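Local coordinates for protein acetone carboxylase alpha subunit (Xanthobacter autotrophicus Py2, PDB 5M45) that forms the alpha subunit of a six-chain acetone carboxylase assembly and contains a hydantoinase B/oxoprolinase family region, at residues A281-G286 and Q362-S367. Residues are numbered along the deposited sequence; the frame is centred on the assembly and turned at random.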
ATOM      1  N   ALA A 281      45.214 -11.955  13.330  1.00 19.15           N
ATOM      2  CA  ALA A 281      45.853 -11.290  14.481  1.00 19.06           C
ATOM      3  C   ALA A 281      45.118 -11.503  15.827  1.00 18.77           C
ATOM      4  O   ALA A 281      45.780 -11.497  16.877  1.00 18.66           O
ATOM      5  CB  ALA A 281      46.029  -9.794  14.205  1.00 19.02           C
ATOM      6  N   MET A 282      43.781 -11.696  15.801  1.00 18.17           N
ATOM      7  CA  MET A 282      42.962 -11.608  16.999  1.00 18.13           C
ATOM      8  C   MET A 282      42.295 -12.917  17.445  1.00 17.48           C
ATOM      9  O   MET A 282      41.974 -13.067  18.622  1.00 17.10           O
ATOM     10  CB  MET A 282      41.845 -10.559  16.803  1.00 18.72           C
ATOM     11  CG  MET A 282      42.262  -9.106  16.684  1.00 19.47           C
ATOM     12  SD  MET A 282      40.846  -8.003  16.282  1.00 20.87           S
ATOM     13  CE  MET A 282      40.027  -7.990  17.841  1.00 20.80           C
ATOM     14  N   THR A 283      42.051 -13.854  16.511  1.00 15.93           N
ATOM     15  CA  THR A 283      41.215 -15.012  16.775  1.00 15.29           C
ATOM     16  C   THR A 283      42.044 -16.315  16.849  1.00 15.37           C
ATOM     17  O   THR A 283      43.284 -16.260  17.054  1.00 15.32           O
ATOM     18  CB  THR A 283      40.032 -15.121  15.753  1.00 15.05           C
ATOM     19  OG1 THR A 283      40.510 -15.562  14.469  1.00 14.98           O
ATOM     20  CG2 THR A 283      39.279 -13.802  15.625  1.00 14.84           C
ATOM     21  N   ILE A 284      41.372 -17.475  16.720  1.00 15.05           N
ATOM     22  CA  ILE A 284      41.990 -18.793  16.749  1.00 15.20           C
ATOM     23  C   ILE A 284      41.237 -19.663  15.716  1.00 15.03           C
ATOM     24  O   ILE A 284      39.999 -19.687  15.727  1.00 15.02           O
ATOM     25  CB  ILE A 284      41.836 -19.444  18.160  1.00 15.18           C
ATOM     26  CG1 ILE A 284      42.491 -18.585  19.252  1.00 15.30           C
ATOM     27  CG2 ILE A 284      42.464 -20.842  18.184  1.00 15.38           C
ATOM     28  CD1 ILE A 284      42.276 -19.082  20.673  1.00 15.38           C
ATOM     29  N   PRO A 285      41.947 -20.405  14.841  1.00 15.07           N
ATOM     30  CA  PRO A 285      41.230 -21.286  13.927  1.00 14.92           C
ATOM     31  C   PRO A 285      40.509 -22.414  14.660  1.00 14.91           C
ATOM     32  O   PRO A 285      41.001 -22.892  15.676  1.00 14.97           O
ATOM     33  CB  PRO A 285      42.351 -21.867  13.048  1.00 15.25           C
ATOM     34  CG  PRO A 285      43.575 -21.814  13.920  1.00 15.52           C
ATOM     35  CD  PRO A 285      43.411 -20.559  14.718  1.00 15.28           C
ATOM     36  N   GLY A 286      39.367 -22.842  14.130  1.00 14.90           N
ATOM     37  CA  GLY A 286      38.540 -23.846  14.790  1.00 15.10           C
ATOM     38  C   GLY A 286      37.061 -23.770  14.450  1.00 14.83           C
ATOM     39  O   GLY A 286      36.656 -22.985  13.557  1.00 14.87           O
ATOM     40  N   GLN A 362      32.067  -3.411  14.901  1.00 13.30           N
ATOM     41  CA  GLN A 362      32.149  -3.049  16.313  1.00 13.45           C
ATOM     42  C   GLN A 362      33.224  -3.814  17.115  1.00 13.55           C
ATOM     43  O   GLN A 362      33.462  -3.474  18.294  1.00 13.38           O
ATOM     44  CB  GLN A 362      30.789  -3.203  17.015  1.00 13.30           C
ATOM     45  CG  GLN A 362      29.719  -2.312  16.410  1.00 13.17           C
ATOM     46  CD  GLN A 362      28.332  -2.543  16.950  1.00 13.16           C
ATOM     47  OE1 GLN A 362      28.121  -3.058  18.060  1.00 13.21           O
ATOM     48  NE2 GLN A 362      27.345  -2.147  16.151  1.00 13.24           N
ATOM     49  N   THR A 363      33.866  -4.811  16.496  1.00 13.93           N
ATOM     50  CA  THR A 363      34.814  -5.690  17.208  1.00 14.41           C
ATOM     51  C   THR A 363      36.064  -6.093  16.369  1.00 14.99           C
ATOM     52  O   THR A 363      37.222  -5.873  16.824  1.00 15.82           O
ATOM     53  CB  THR A 363      34.066  -6.921  17.844  1.00 14.39           C
ATOM     54  OG1 THR A 363      34.977  -7.712  18.624  1.00 14.55           O
ATOM     55  CG2 THR A 363      33.378  -7.836  16.783  1.00 14.39           C
ATOM     56  N   LEU A 364      35.880  -6.624  15.158  1.00 15.18           N
ATOM     57  CA  LEU A 364      37.009  -7.099  14.325  1.00 15.41           C
ATOM     58  C   LEU A 364      37.678  -5.993  13.518  1.00 15.49           C
ATOM     59  O   LEU A 364      38.904  -5.872  13.535  1.00 15.56           O
ATOM     60  CB  LEU A 364      36.563  -8.199  13.337  1.00 15.64           C
ATOM     61  CG  LEU A 364      36.467  -9.621  13.892  1.00 15.74           C
ATOM     62  CD1 LEU A 364      35.790 -10.518  12.896  1.00 15.91           C
ATOM     63  CD2 LEU A 364      37.832 -10.177  14.232  1.00 15.82           C
ATOM     64  N   ILE A 365      36.873  -5.180  12.837  1.00 15.61           N
ATOM     65  CA  ILE A 365      37.385  -4.174  11.879  1.00 15.73           C
ATOM     66  C   ILE A 365      37.143  -2.668  12.167  1.00 15.96           C
ATOM     67  O   ILE A 365      37.189  -1.874  11.235  1.00 16.11           O
ATOM     68  CB  ILE A 365      36.895  -4.507  10.434  1.00 15.94           C
ATOM     69  CG1 ILE A 365      35.371  -4.383  10.311  1.00 15.60           C
ATOM     70  CG2 ILE A 365      37.377  -5.895   9.982  1.00 16.12           C
ATOM     71  CD1 ILE A 365      34.879  -4.555   8.879  1.00 15.65           C
ATOM     72  N   PRO A 366      36.930  -2.247  13.432  1.00 16.12           N
ATOM     73  CA  PRO A 366      36.660  -0.796  13.627  1.00 16.63           C
ATOM     74  C   PRO A 366      37.748   0.179  13.132  1.00 17.78           C
ATOM     75  O   PRO A 366      37.429   1.331  12.815  1.00 17.51           O
ATOM     76  CB  PRO A 366      36.450  -0.655  15.143  1.00 16.46           C
ATOM     77  CG  PRO A 366      37.089  -1.864  15.749  1.00 16.17           C
ATOM     78  CD  PRO A 366      36.995  -2.972  14.711  1.00 15.95           C
ATOM     79  N   SER A 367      38.996  -0.259  13.053  1.00 18.84           N
ATOM     80  CA  SER A 367      40.059   0.623  12.512  1.00 20.54           C
ATOM     81  C   SER A 367      40.559   0.239  11.101  1.00 20.83           C
ATOM     82  O   SER A 367      41.579   0.754  10.659  1.00 20.57           O
ATOM     83  CB  SER A 367      41.224   0.788  13.536  1.00 21.96           C
ATOM     84  OG  SER A 367      41.784  -0.444  13.781  1.00 24.01           O
TER
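Met282 and Leu364 carry most of this contact, in which the C-terminal end of helix 257-282 meets the loop that follows helix 349-361. Their CA atoms, 7.9 Å apart, are the nearest pair across the two segments, and the buried area, both sides summed, is 142 Å². This turn of the hydantoinase B/oxoprolinase region leads into strand 286-297, where Gly286 pairs antiparallel with another protein's chain.

The apolar contacts converge on one branch of leucine. Leu364 CD2 lies 4.2 Å from Met282 SD and 4.1 Å from Thr283 CG2, which places this methyl against both residues at the helix end. The side chains of Thr283 and Leu364 cross at about a right angle and meet through one methyl each.

A second group of contacts sets the thioether against backbone carbonyls. Met282 runs extended through chi2 (174°) and then bends at chi3 (74°), which turns its terminal methyl aside: CE comes to 3.7 Å from Thr363 O, while SD stands 4.0 Å from Leu364 O. Neither approach is a hydrogen bond.

Polar ends are satisfied outside the segments. Thr283, the first residue to depart from helical backbone angles, sits with OG1 between its own N and C (chi1 74°) and hydrogen-bonds Ile279 O one turn back, leaving CG2 to face Leu364. Thr363 OG1 bonds Tyr419 OH of helix 401-422, a tyrosine also touched by Met282 and Leu364.

All four touching residues are buried; lacking hydrogen bonds across it, the join probably rests on apolar packing and a thioether beside two carbonyls.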